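Local coordinates for protein CHAD domain (PDB 6QV5) that probably binds inorganic polyphosphate through an all-helical CHAD domain built around four-helix bundles, and carries a zinc ion in the crystal, at residues A47-H52 with A139-L144; T56-R61 with A97-D102; S89-E94 with P147-L152. All coordinates share one frame; numbering follows the deposited sequence.

Interaction 1 of 3, residues A47-H52 with A139-L144; sequences AVIEGH and AAAQAL. With ZN (zinc ion), chain B.
Ala141 turns its methyl group onto the last turn of helix 45-50, where CB lies 3.7 Å from Ile49 O, and so small a side chain lets the backbones come together, with Ile49 CA and Ala141 CA 4.2 Å apart. Leu144, one turn further on, supplies the other apolar contacts. Its CD1 meets Val48 CG1 at 3.7 Å, the two side chains crossing at about a right angle, while its CB packs 3.8 Å from Ile49 CD1. Val48 presents CG1 because that methyl stands anti to the backbone N (chi1 177°); CG2 is turned to the Met60 side. Beyond this apolar shell, Arg137 NE bonds Val48 O and NH2 bonds Ala47 O, which also accepts from Gly51 N, so the carbonyls at the helix end are gripped from the long helix. Gly51 then leaves helical geometry, and the chain brings His52 to the zinc ion, whose distance from His52 NE2 is 2.2 Å. His138, three residues before Ala141 on helix 122-145, supplies the second histidine. Close helix packing through an alanine thus adjoins the two-histidine zinc site of this all-helical CHAD domain, which links the end of the short helix to the body of the long one.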
ATOM      1  N   ALA A  47       4.717   6.284  17.619  1.00 60.87           N
ATOM      2  CA  ALA A  47       4.607   7.528  16.858  1.00 60.58           C
ATOM      3  C   ALA A  47       3.213   7.764  16.267  1.00 64.27           C
ATOM      4  O   ALA A  47       2.800   8.919  16.151  1.00 64.13           O
ATOM      5  CB  ALA A  47       5.662   7.567  15.771  1.00 61.32           C
ATOM      6  N   VAL A  48       2.488   6.686  15.907  1.00 60.50           N
ATOM      7  CA  VAL A  48       1.125   6.786  15.365  1.00 60.23           C
ATOM      8  C   VAL A  48       0.140   7.091  16.510  1.00 64.33           C
ATOM      9  O   VAL A  48      -0.785   7.885  16.326  1.00 63.91           O
ATOM     10  CB  VAL A  48       0.717   5.548  14.510  1.00 64.00           C
ATOM     11  CG1 VAL A  48      -0.731   5.644  14.028  1.00 63.84           C
ATOM     12  CG2 VAL A  48       1.649   5.381  13.313  1.00 63.74           C
ATOM     13  N   ILE A  49       0.373   6.495  17.697  1.00 61.31           N
ATOM     14  CA  ILE A  49      -0.458   6.692  18.889  1.00 61.21           C
ATOM     15  C   ILE A  49      -0.274   8.100  19.486  1.00 65.73           C
ATOM     16  O   ILE A  49      -1.255   8.824  19.650  1.00 65.14           O
ATOM     17  CB  ILE A  49      -0.243   5.551  19.942  1.00 64.13           C
ATOM     18  CG1 ILE A  49      -0.757   4.188  19.417  1.00 64.41           C
ATOM     19  CG2 ILE A  49      -0.885   5.890  21.303  1.00 64.58           C
ATOM     20  CD1 ILE A  49      -0.144   2.939  20.115  1.00 69.19           C
ATOM     21  N   GLU A  50       0.980   8.476  19.795  1.00 63.04           N
ATOM     22  CA  GLU A  50       1.340   9.731  20.461  1.00 63.12           C
ATOM     23  C   GLU A  50       1.428  10.978  19.568  1.00 66.91           C
ATOM     24  O   GLU A  50       1.119  12.072  20.045  1.00 66.91           O
ATOM     25  CB  GLU A  50       2.656   9.557  21.237  1.00 64.62           C
ATOM     26  CG  GLU A  50       2.534   8.622  22.433  1.00 75.99           C
ATOM     27  CD  GLU A  50       3.815   8.216  23.139  1.00 97.52           C
ATOM     28  OE1 GLU A  50       4.890   8.777  22.825  1.00 92.70           O
ATOM     29  OE2 GLU A  50       3.739   7.324  24.016  1.00 92.22           O
ATOM     30  N   GLY A  51       1.865  10.824  18.319  1.00 62.97           N
ATOM     31  CA  GLY A  51       2.041  11.954  17.408  1.00 62.41           C
ATOM     32  C   GLY A  51       1.028  12.110  16.292  1.00 65.29           C
ATOM     33  O   GLY A  51       0.030  11.387  16.233  1.00 64.76           O
ATOM     34  N   HIS A  52       1.291  13.087  15.399  1.00 61.20           N
ATOM     35  CA  HIS A  52       0.471  13.420  14.229  1.00 60.78           C
ATOM     36  C   HIS A  52       1.306  13.493  12.938  1.00 64.73           C
ATOM     37  O   HIS A  52       0.829  14.005  11.920  1.00 63.96           O
ATOM     38  CB  HIS A  52      -0.311  14.726  14.459  1.00 61.30           C
ATOM     39  CG  HIS A  52      -1.544  14.545  15.280  1.00 64.48           C
ATOM     40  ND1 HIS A  52      -2.751  14.195  14.703  1.00 66.11           N
ATOM     41  CD2 HIS A  52      -1.718  14.669  16.615  1.00 66.01           C
ATOM     42  CE1 HIS A  52      -3.615  14.116  15.700  1.00 65.41           C
ATOM     43  NE2 HIS A  52      -3.040  14.394  16.870  1.00 65.73           N
ATOM     44  N   ALA A 139      -8.549   8.243  16.196  1.00 54.18           N
ATOM     45  CA  ALA A 139      -9.343   7.025  16.031  1.00 54.11           C
ATOM     46  C   ALA A 139      -8.433   5.829  15.729  1.00 58.38           C
ATOM     47  O   ALA A 139      -8.676   4.736  16.244  1.00 58.41           O
ATOM     48  CB  ALA A 139     -10.361   7.208  14.917  1.00 54.84           C
ATOM     49  N   ALA A 140      -7.375   6.049  14.917  1.00 54.83           N
ATOM     50  CA  ALA A 140      -6.381   5.036  14.560  1.00 54.45           C
ATOM     51  C   ALA A 140      -5.520   4.698  15.779  1.00 58.37           C
ATOM     52  O   ALA A 140      -5.185   3.531  15.979  1.00 57.59           O
ATOM     53  CB  ALA A 140      -5.508   5.529  13.415  1.00 55.15           C
ATOM     54  N   ALA A 141      -5.200   5.717  16.611  1.00 55.45           N
ATOM     55  CA  ALA A 141      -4.423   5.576  17.847  1.00 55.44           C
ATOM     56  C   ALA A 141      -5.157   4.693  18.862  1.00 59.99           C
ATOM     57  O   ALA A 141      -4.518   3.874  19.525  1.00 59.93           O
ATOM     58  CB  ALA A 141      -4.149   6.945  18.450  1.00 56.08           C
ATOM     59  N   GLN A 142      -6.496   4.845  18.959  1.00 56.66           N
ATOM     60  CA  GLN A 142      -7.359   4.068  19.854  1.00 56.62           C
ATOM     61  C   GLN A 142      -7.428   2.607  19.421  1.00 60.39           C
ATOM     62  O   GLN A 142      -7.459   1.721  20.275  1.00 60.24           O
ATOM     63  CB  GLN A 142      -8.773   4.676  19.929  1.00 58.11           C
ATOM     64  CG  GLN A 142      -8.868   5.953  20.763  1.00 75.09           C
ATOM     65  CD  GLN A 142      -8.680   5.704  22.241  1.00 97.10           C
ATOM     66  OE1 GLN A 142      -7.611   5.955  22.804  1.00 92.56           O
ATOM     67  NE2 GLN A 142      -9.716   5.204  22.903  1.00 91.35           N
ATOM     68  N   ALA A 143      -7.429   2.360  18.095  1.00 56.90           N
ATOM     69  CA  ALA A 143      -7.452   1.023  17.498  1.00 56.72           C
ATOM     70  C   ALA A 143      -6.161   0.259  17.818  1.00 60.79           C
ATOM     71  O   ALA A 143      -6.198  -0.961  17.970  1.00 60.46           O
ATOM     72  CB  ALA A 143      -7.639   1.126  15.992  1.00 57.42           C
ATOM     73  N   LEU A 144      -5.032   0.979  17.938  1.00 57.17           N
ATOM     74  CA  LEU A 144      -3.733   0.385  18.255  1.00 56.93           C
ATOM     75  C   LEU A 144      -3.589   0.088  19.743  1.00 61.30           C
ATOM     76  O   LEU A 144      -2.901  -0.867  20.104  1.00 60.65           O
ATOM     77  CB  LEU A 144      -2.579   1.274  17.767  1.00 56.81           C
ATOM     78  CG  LEU A 144      -2.479   1.533  16.261  1.00 61.10           C
ATOM     79  CD1 LEU A 144      -1.367   2.501  15.960  1.00 61.11           C
ATOM     80  CD2 LEU A 144      -2.285   0.244  15.479  1.00 63.03           C
TER
HETATM   81 ZN    ZN B 401      -3.981  14.885  18.829  0.50 64.87          ZN

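Interaction 2 of 3, residues T56-R61 with A97-D102; sequences TLHQMR and AARDWD
The guanidinium of Arg99 lies flat on one face of the His58 imidazole, the two planes only 17° apart and their centres 3.8 Å from each other. Over the middle of the ring sits Arg99 NH2, with His58 CD2 3.4 Å away; seen from the arginine, the same CD2 lies above the guanidinium but is displaced toward its rim, which makes this an offset stack. The other amino group, NH1, reaches back over the root of the histidine and comes within 3.5 Å of His58 CB. Both side chains leave their helices with CG anti to the backbone N, and the arginine chain then bends at chi2 (67°), a turn that lays its end along the imidazole. At the ring itself, ND1 has a weak hydrogen bond to Glu55, one turn earlier in helix 54-73, which may help to set its rotation.

Next to the stack the contact becomes apolar. Leu57 directs CD2 onto the backbone of the facing helix, 3.7 Å from Ala98 C, and touches Ala98 CB at 3.8 Å. Asp102 OD2 also borders this methyl. Toward the other end, Arg61 adds only the aliphatic part of its chain, its CG 4.4 Å from Arg99 CG. The contact joins helices 54-73 and 82-108 of the CHAD helical bundle; their segment axes approach to 9.9 Å and cross at a steep angle, their directions 133° apart. Val48 and Arg137 also meet Leu57, so this leucine joins the contact to helices 45-50 and 122-145.

Since the stack uses the face of the imidazole, its ring nitrogens remain directed outward in the ring plane. Flat stacking lets two basic groups share one surface, an arrangement consistent with a family that binds a polyanion.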
ATOM      1  N   THR A  56       5.133   8.661   9.664  1.00 57.96           N
ATOM      2  CA  THR A  56       5.077   7.546  10.622  1.00 57.26           C
ATOM      3  C   THR A  56       3.832   6.692  10.359  1.00 59.32           C
ATOM      4  O   THR A  56       3.918   5.464  10.374  1.00 58.62           O
ATOM      5  CB  THR A  56       5.137   8.056  12.070  1.00 66.50           C
ATOM      6  OG1 THR A  56       3.992   8.867  12.333  1.00 67.03           O
ATOM      7  CG2 THR A  56       6.413   8.837  12.371  1.00 65.62           C
ATOM      8  N   LEU A  57       2.688   7.358  10.082  1.00 54.60           N
ATOM      9  CA  LEU A  57       1.411   6.727   9.744  1.00 53.66           C
ATOM     10  C   LEU A  57       1.506   6.078   8.352  1.00 56.26           C
ATOM     11  O   LEU A  57       1.003   4.967   8.164  1.00 55.24           O
ATOM     12  CB  LEU A  57       0.273   7.770   9.807  1.00 53.49           C
ATOM     13  CG  LEU A  57      -1.121   7.367   9.298  1.00 58.05           C
ATOM     14  CD1 LEU A  57      -1.790   6.353  10.216  1.00 58.22           C
ATOM     15  CD2 LEU A  57      -2.005   8.585   9.146  1.00 60.37           C
ATOM     16  N   HIS A  58       2.164   6.770   7.391  1.00 52.50           N
ATOM     17  CA  HIS A  58       2.383   6.286   6.024  1.00 52.12           C
ATOM     18  C   HIS A  58       3.189   4.984   6.052  1.00 54.34           C
ATOM     19  O   HIS A  58       2.773   4.007   5.430  1.00 53.91           O
ATOM     20  CB  HIS A  58       3.083   7.361   5.164  1.00 53.16           C
ATOM     21  CG  HIS A  58       3.396   6.945   3.755  1.00 56.80           C
ATOM     22  ND1 HIS A  58       4.537   7.392   3.113  1.00 58.73           N
ATOM     23  CD2 HIS A  58       2.707   6.139   2.908  1.00 58.67           C
ATOM     24  CE1 HIS A  58       4.506   6.850   1.906  1.00 58.23           C
ATOM     25  NE2 HIS A  58       3.427   6.085   1.739  1.00 58.54           N
ATOM     26  N   GLN A  59       4.300   4.962   6.814  1.00 49.85           N
ATOM     27  CA  GLN A  59       5.154   3.784   6.966  1.00 49.43           C
ATOM     28  C   GLN A  59       4.431   2.604   7.614  1.00 52.92           C
ATOM     29  O   GLN A  59       4.649   1.466   7.197  1.00 52.53           O
ATOM     30  CB  GLN A  59       6.456   4.123   7.711  1.00 50.73           C
ATOM     31  CG  GLN A  59       7.476   4.908   6.873  1.00 62.80           C
ATOM     32  CD  GLN A  59       7.807   4.260   5.546  1.00 78.67           C
ATOM     33  OE1 GLN A  59       8.171   3.082   5.467  1.00 73.62           O
ATOM     34  NE2 GLN A  59       7.684   5.018   4.469  1.00 70.32           N
ATOM     35  N   MET A  60       3.548   2.874   8.601  1.00 49.40           N
ATOM     36  CA  MET A  60       2.772   1.827   9.273  1.00 49.04           C
ATOM     37  C   MET A  60       1.717   1.235   8.335  1.00 53.38           C
ATOM     38  O   MET A  60       1.526   0.018   8.333  1.00 52.89           O
ATOM     39  CB  MET A  60       2.137   2.333  10.576  1.00 50.98           C
ATOM     40  CG  MET A  60       1.818   1.212  11.540  1.00 54.17           C
ATOM     41  SD  MET A  60       0.957   1.743  13.035  1.00 57.88           S
ATOM     42  CE  MET A  60       0.992   0.252  13.945  1.00 54.52           C
ATOM     43  N   ARG A  61       1.056   2.092   7.529  1.00 50.47           N
ATOM     44  CA  ARG A  61       0.048   1.694   6.542  1.00 50.67           C
ATOM     45  C   ARG A  61       0.680   0.822   5.452  1.00 54.63           C
ATOM     46  O   ARG A  61       0.096  -0.198   5.079  1.00 54.01           O
ATOM     47  CB  ARG A  61      -0.656   2.933   5.934  1.00 51.41           C
ATOM     48  CG  ARG A  61      -1.747   2.625   4.894  1.00 60.47           C
ATOM     49  CD  ARG A  61      -2.943   1.913   5.504  1.00 68.45           C
ATOM     50  NE  ARG A  61      -3.809   1.309   4.490  1.00 74.26           N
ATOM     51  CZ  ARG A  61      -3.841   0.010   4.207  1.00 85.57           C
ATOM     52  NH1 ARG A  61      -3.053  -0.839   4.857  1.00 70.39           N
ATOM     53  NH2 ARG A  61      -4.664  -0.452   3.276  1.00 71.94           N
ATOM     54  N   ALA A  97      -8.011   4.942   6.626  1.00 56.09           N
ATOM     55  CA  ALA A  97      -8.912   6.091   6.764  1.00 55.83           C
ATOM     56  C   ALA A  97      -8.135   7.326   7.227  1.00 58.96           C
ATOM     57  O   ALA A  97      -8.371   8.418   6.712  1.00 58.45           O
ATOM     58  CB  ALA A  97     -10.030   5.770   7.749  1.00 56.59           C
ATOM     59  N   ALA A  98      -7.186   7.142   8.174  1.00 54.90           N
ATOM     60  CA  ALA A  98      -6.334   8.212   8.693  1.00 54.39           C
ATOM     61  C   ALA A  98      -5.343   8.685   7.620  1.00 57.99           C
ATOM     62  O   ALA A  98      -5.094   9.887   7.514  1.00 57.57           O
ATOM     63  CB  ALA A  98      -5.597   7.741   9.937  1.00 55.00           C
ATOM     64  N   ARG A  99      -4.817   7.741   6.805  1.00 54.18           N
ATOM     65  CA  ARG A  99      -3.888   8.014   5.706  1.00 53.75           C
ATOM     66  C   ARG A  99      -4.586   8.783   4.574  1.00 58.09           C
ATOM     67  O   ARG A  99      -4.036   9.778   4.101  1.00 57.24           O
ATOM     68  CB  ARG A  99      -3.233   6.706   5.197  1.00 53.03           C
ATOM     69  CG  ARG A  99      -2.289   6.848   3.991  1.00 58.81           C
ATOM     70  CD  ARG A  99      -1.023   7.633   4.291  1.00 62.59           C
ATOM     71  NE  ARG A  99      -0.237   7.876   3.081  1.00 65.63           N
ATOM     72  CZ  ARG A  99       0.639   8.866   2.936  1.00 76.82           C
ATOM     73  NH1 ARG A  99       0.844   9.731   3.923  1.00 62.94           N
ATOM     74  NH2 ARG A  99       1.308   9.005   1.801  1.00 63.75           N
ATOM     75  N   ASP A 100      -5.798   8.334   4.167  1.00 55.67           N
ATOM     76  CA  ASP A 100      -6.627   8.952   3.121  1.00 56.04           C
ATOM     77  C   ASP A 100      -6.868  10.443   3.377  1.00 60.86           C
ATOM     78  O   ASP A 100      -6.733  11.247   2.452  1.00 60.64           O
ATOM     79  CB  ASP A 100      -7.977   8.218   2.981  1.00 58.05           C
ATOM     80  CG  ASP A 100      -7.940   6.874   2.268  1.00 69.86           C
ATOM     81  OD1 ASP A 100      -6.856   6.488   1.772  1.00 70.75           O
ATOM     82  OD2 ASP A 100      -8.997   6.208   2.204  1.00 76.31           O
ATOM     83  N   TRP A 101      -7.194  10.810   4.633  1.00 57.92           N
ATOM     84  CA  TRP A 101      -7.433  12.197   5.031  1.00 58.25           C
ATOM     85  C   TRP A 101      -6.149  13.021   5.111  1.00 63.05           C
ATOM     86  O   TRP A 101      -6.198  14.233   4.902  1.00 62.79           O
ATOM     87  CB  TRP A 101      -8.245  12.272   6.330  1.00 57.12           C
ATOM     88  CG  TRP A 101      -9.703  12.009   6.109  1.00 58.18           C
ATOM     89  CD1 TRP A 101     -10.337  10.804   6.174  1.00 61.10           C
ATOM     90  CD2 TRP A 101     -10.689  12.959   5.685  1.00 58.13           C
ATOM     91  NE1 TRP A 101     -11.669  10.952   5.866  1.00 60.65           N
ATOM     92  CE2 TRP A 101     -11.912  12.264   5.554  1.00 62.11           C
ATOM     93  CE3 TRP A 101     -10.666  14.343   5.434  1.00 59.39           C
ATOM     94  CZ2 TRP A 101     -13.101  12.904   5.182  1.00 61.44           C
ATOM     95  CZ3 TRP A 101     -11.845  14.976   5.069  1.00 60.92           C
ATOM     96  CH2 TRP A 101     -13.043  14.259   4.943  1.00 61.58           C
ATOM     97  N   ASP A 102      -5.004  12.368   5.384  1.00 60.45           N
ATOM     98  CA  ASP A 102      -3.700  13.031   5.446  1.00 60.76           C
ATOM     99  C   ASP A 102      -3.171  13.354   4.043  1.00 64.64           C
ATOM    100  O   ASP A 102      -2.529  14.390   3.867  1.00 63.94           O
ATOM    101  CB  ASP A 102      -2.684  12.183   6.232  1.00 62.93           C
ATOM    102  CG  ASP A 102      -2.123  12.837   7.488  1.00 75.56           C
ATOM    103  OD1 ASP A 102      -2.453  14.021   7.746  1.00 76.39           O
ATOM    104  OD2 ASP A 102      -1.353  12.169   8.209  1.00 81.85           O
TER

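Interaction 3 of 3, residues S89-E94 with P147-L152; sequences SWLGTE and PRYTRL
Trp90 and Arg148 form a cation-pi stack between two helices of the all-helical CHAD fold, 82-108 and 147-163, whose short segments run at 125° to each other. This solvent side of the contact is the closely stacked one. The arginine chain, extended from CG to NE, runs across the indole: CD stands over the six-membered ring in a CH-pi contact, 3.6 Å from its centroid, and CZ lies 3.8 Å from the centroid of the five-membered ring. Guanidinium and indole planes differ by only 10°. Asp87 holds the guanidinium through a salt bridge to NE, while Glu94 CG lies over part of the opposite face of the indole.

The buried side is wholly apolar across the two segments and more loosely fitted. Leu91 CD2 meets the Tyr149 ring edge in plane, 3.7 Å from Tyr149 CE1, and CD1 touches Tyr149 CD1. Leu152 CD2 stays 4.0 Å from Leu91 CD2. With CG anti to the backbone N (chi1 172°), the tyrosine ring extends inward past Met60 of helix 54-73, and its hydroxyl hydrogen-bonds to Glu45 of helix 45-50. Between the two regions, the far corner of the six-membered ring reaches the tyrosine, Trp90 CH2 standing 4.1 Å from Tyr149 CB.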
ATOM      1  N   SER A  89      -7.664  -6.807   7.950  1.00 66.21           N
ATOM      2  CA  SER A  89      -8.564  -5.966   7.159  1.00 65.41           C
ATOM      3  C   SER A  89      -9.078  -4.790   7.993  1.00 67.01           C
ATOM      4  O   SER A  89      -9.199  -3.685   7.468  1.00 66.61           O
ATOM      5  CB  SER A  89      -9.727  -6.787   6.611  1.00 69.53           C
ATOM      6  OG  SER A  89      -9.262  -7.782   5.713  1.00 79.50           O
ATOM      7  N   TRP A  90      -9.340  -5.029   9.298  1.00 61.65           N
ATOM      8  CA  TRP A  90      -9.784  -4.016  10.258  1.00 60.46           C
ATOM      9  C   TRP A  90      -8.661  -2.997  10.497  1.00 63.18           C
ATOM     10  O   TRP A  90      -8.922  -1.795  10.463  1.00 63.09           O
ATOM     11  CB  TRP A  90     -10.248  -4.676  11.574  1.00 58.78           C
ATOM     12  CG  TRP A  90     -10.263  -3.758  12.763  1.00 59.45           C
ATOM     13  CD1 TRP A  90     -11.195  -2.807  13.055  1.00 62.26           C
ATOM     14  CD2 TRP A  90      -9.285  -3.700  13.811  1.00 59.13           C
ATOM     15  NE1 TRP A  90     -10.861  -2.159  14.222  1.00 61.64           N
ATOM     16  CE2 TRP A  90      -9.692  -2.686  14.706  1.00 62.99           C
ATOM     17  CE3 TRP A  90      -8.097  -4.402  14.076  1.00 60.31           C
ATOM     18  CZ2 TRP A  90      -8.958  -2.366  15.855  1.00 62.28           C
ATOM     19  CZ3 TRP A  90      -7.368  -4.080  15.209  1.00 61.76           C
ATOM     20  CH2 TRP A  90      -7.802  -3.077  16.087  1.00 62.41           C
ATOM     21  N   LEU A  91      -7.419  -3.482  10.719  1.00 58.61           N
ATOM     22  CA  LEU A  91      -6.225  -2.658  10.940  1.00 57.84           C
ATOM     23  C   LEU A  91      -5.897  -1.809   9.700  1.00 61.21           C
ATOM     24  O   LEU A  91      -5.522  -0.642   9.841  1.00 60.76           O
ATOM     25  CB  LEU A  91      -5.030  -3.548  11.347  1.00 57.64           C
ATOM     26  CG  LEU A  91      -3.669  -2.876  11.601  1.00 61.85           C
ATOM     27  CD1 LEU A  91      -3.729  -1.900  12.765  1.00 61.80           C
ATOM     28  CD2 LEU A  91      -2.594  -3.912  11.852  1.00 63.72           C
ATOM     29  N   GLY A  92      -6.064  -2.400   8.514  1.00 57.33           N
ATOM     30  CA  GLY A  92      -5.842  -1.741   7.232  1.00 56.94           C
ATOM     31  C   GLY A  92      -6.830  -0.622   6.975  1.00 60.50           C
ATOM     32  O   GLY A  92      -6.457   0.421   6.436  1.00 60.00           O
ATOM     33  N   THR A  93      -8.099  -0.827   7.386  1.00 57.06           N
ATOM     34  CA  THR A  93      -9.193   0.142   7.260  1.00 56.83           C
ATOM     35  C   THR A  93      -8.996   1.309   8.244  1.00 60.36           C
ATOM     36  O   THR A  93      -9.209   2.460   7.862  1.00 60.24           O
ATOM     37  CB  THR A  93     -10.553  -0.576   7.417  1.00 65.45           C
ATOM     38  OG1 THR A  93     -10.645  -1.611   6.436  1.00 65.73           O
ATOM     39  CG2 THR A  93     -11.750   0.363   7.277  1.00 63.75           C
ATOM     40  N   GLU A  94      -8.583   1.011   9.496  1.00 56.36           N
ATOM     41  CA  GLU A  94      -8.352   2.019  10.536  1.00 56.04           C
ATOM     42  C   GLU A  94      -7.203   2.968  10.194  1.00 59.66           C
ATOM     43  O   GLU A  94      -7.375   4.185  10.295  1.00 59.70           O
ATOM     44  CB  GLU A  94      -8.151   1.376  11.924  1.00 57.38           C
ATOM     45  CG  GLU A  94      -9.398   0.736  12.523  1.00 67.19           C
ATOM     46  CD  GLU A  94     -10.628   1.614  12.655  1.00 85.29           C
ATOM     47  OE1 GLU A  94     -10.539   2.680  13.307  1.00 81.16           O
ATOM     48  OE2 GLU A  94     -11.688   1.228  12.112  1.00 76.36           O
ATOM     49  N   PRO A 147      -7.123  -4.044  22.830  1.00 59.97           N
ATOM     50  CA  PRO A 147      -6.543  -5.398  22.894  1.00 59.66           C
ATOM     51  C   PRO A 147      -6.611  -6.182  21.580  1.00 62.84           C
ATOM     52  O   PRO A 147      -5.833  -7.118  21.410  1.00 62.85           O
ATOM     53  CB  PRO A 147      -7.343  -6.083  24.013  1.00 61.46           C
ATOM     54  CG  PRO A 147      -7.978  -4.968  24.783  1.00 65.92           C
ATOM     55  CD  PRO A 147      -8.266  -3.919  23.758  1.00 61.47           C
ATOM     56  N   ARG A 148      -7.510  -5.786  20.648  1.00 58.42           N
ATOM     57  CA  ARG A 148      -7.685  -6.419  19.336  1.00 57.89           C
ATOM     58  C   ARG A 148      -6.400  -6.353  18.496  1.00 61.58           C
ATOM     59  O   ARG A 148      -6.069  -7.329  17.819  1.00 61.44           O
ATOM     60  CB  ARG A 148      -8.866  -5.785  18.575  1.00 57.81           C
ATOM     61  CG  ARG A 148      -9.354  -6.630  17.402  1.00 65.80           C
ATOM     62  CD  ARG A 148     -10.431  -5.951  16.584  1.00 70.38           C
ATOM     63  NE  ARG A 148     -10.757  -6.741  15.396  1.00 77.04           N
ATOM     64  CZ  ARG A 148     -11.723  -6.445  14.531  1.00 90.75           C
ATOM     65  NH1 ARG A 148     -12.480  -5.369  14.713  1.00 77.91           N
ATOM     66  NH2 ARG A 148     -11.942  -7.224  13.481  1.00 76.80           N
ATOM     67  N   TYR A 149      -5.674  -5.216  18.556  1.00 57.39           N
ATOM     68  CA  TYR A 149      -4.427  -5.028  17.816  1.00 56.90           C
ATOM     69  C   TYR A 149      -3.276  -5.872  18.369  1.00 62.02           C
ATOM     70  O   TYR A 149      -2.621  -6.579  17.598  1.00 61.85           O
ATOM     71  CB  TYR A 149      -4.033  -3.539  17.739  1.00 57.23           C
ATOM     72  CG  TYR A 149      -2.654  -3.317  17.153  1.00 57.50           C
ATOM     73  CD1 TYR A 149      -2.414  -3.505  15.795  1.00 59.09           C
ATOM     74  CD2 TYR A 149      -1.578  -2.969  17.965  1.00 57.78           C
ATOM     75  CE1 TYR A 149      -1.142  -3.329  15.255  1.00 58.92           C
ATOM     76  CE2 TYR A 149      -0.303  -2.791  17.436  1.00 58.46           C
ATOM     77  CZ  TYR A 149      -0.090  -2.968  16.079  1.00 64.17           C
ATOM     78  OH  TYR A 149       1.164  -2.802  15.549  1.00 63.78           O
ATOM     79  N   THR A 150      -3.004  -5.762  19.687  1.00 59.36           N
ATOM     80  CA  THR A 150      -1.917  -6.476  20.366  1.00 59.70           C
ATOM     81  C   THR A 150      -2.084  -7.994  20.275  1.00 64.68           C
ATOM     82  O   THR A 150      -1.085  -8.695  20.107  1.00 64.21           O
ATOM     83  CB  THR A 150      -1.724  -5.980  21.799  1.00 67.28           C
ATOM     84  OG1 THR A 150      -2.979  -5.994  22.476  1.00 69.16           O
ATOM     85  CG2 THR A 150      -1.109  -4.584  21.853  1.00 64.92           C
ATOM     86  N   ARG A 151      -3.340  -8.493  20.340  1.00 62.04           N
ATOM     87  CA  ARG A 151      -3.637  -9.922  20.200  1.00 62.31           C
ATOM     88  C   ARG A 151      -3.329 -10.390  18.781  1.00 65.94           C
ATOM     89  O   ARG A 151      -2.743 -11.454  18.618  1.00 65.65           O
ATOM     90  CB  ARG A 151      -5.090 -10.252  20.581  1.00 63.93           C
ATOM     91  CG  ARG A 151      -5.314 -10.333  22.082  1.00 78.26           C
ATOM     92  CD  ARG A 151      -6.689 -10.858  22.442  1.00 91.79           C
ATOM     93  NE  ARG A 151      -6.735 -12.321  22.428  1.00101.64           N
ATOM     94  CZ  ARG A 151      -7.758 -13.047  22.867  1.00116.20           C
ATOM     95  NH1 ARG A 151      -7.709 -14.371  22.819  1.00103.14           N
ATOM     96  NH2 ARG A 151      -8.838 -12.454  23.362  1.00103.70           N
ATOM     97  N   LEU A 152      -3.676  -9.569  17.768  1.00 62.61           N
ATOM     98  CA  LEU A 152      -3.429  -9.846  16.349  1.00 62.20           C
ATOM     99  C   LEU A 152      -1.934 -10.005  16.050  1.00 65.89           C
ATOM    100  O   LEU A 152      -1.556 -10.988  15.414  1.00 65.61           O
ATOM    101  CB  LEU A 152      -4.072  -8.754  15.459  1.00 62.17           C
ATOM    102  CG  LEU A 152      -3.613  -8.640  13.993  1.00 66.80           C
ATOM    103  CD1 LEU A 152      -4.140  -9.790  13.150  1.00 66.99           C
ATOM    104  CD2 LEU A 152      -4.041  -7.316  13.394  1.00 68.92           C
TER

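How the interactions relate
Helices 82-108 and 122-145 carry much of this region: the first serves interactions 2 and 3, while the second brings Leu144 from interaction 1 against both. Leu144 CD2 lies 3.6 Å from Met60 CE on the 56-61 side and 3.7 Å from Leu91 CD1 on the 89-94 side, so the three contacts share one apolar interior. Their chemistry diverges toward the margins. Interaction 1 is aliphatic and borders a metal site; interactions 2 and 3 each add an arginine stacked on a flat ring, imidazole in one and indole in the other, beside a buried leucine. Interaction 2, nearest the chain's centre, is nevertheless only partly buried, whereas interaction 3 combines buried residues with an exposed arginine.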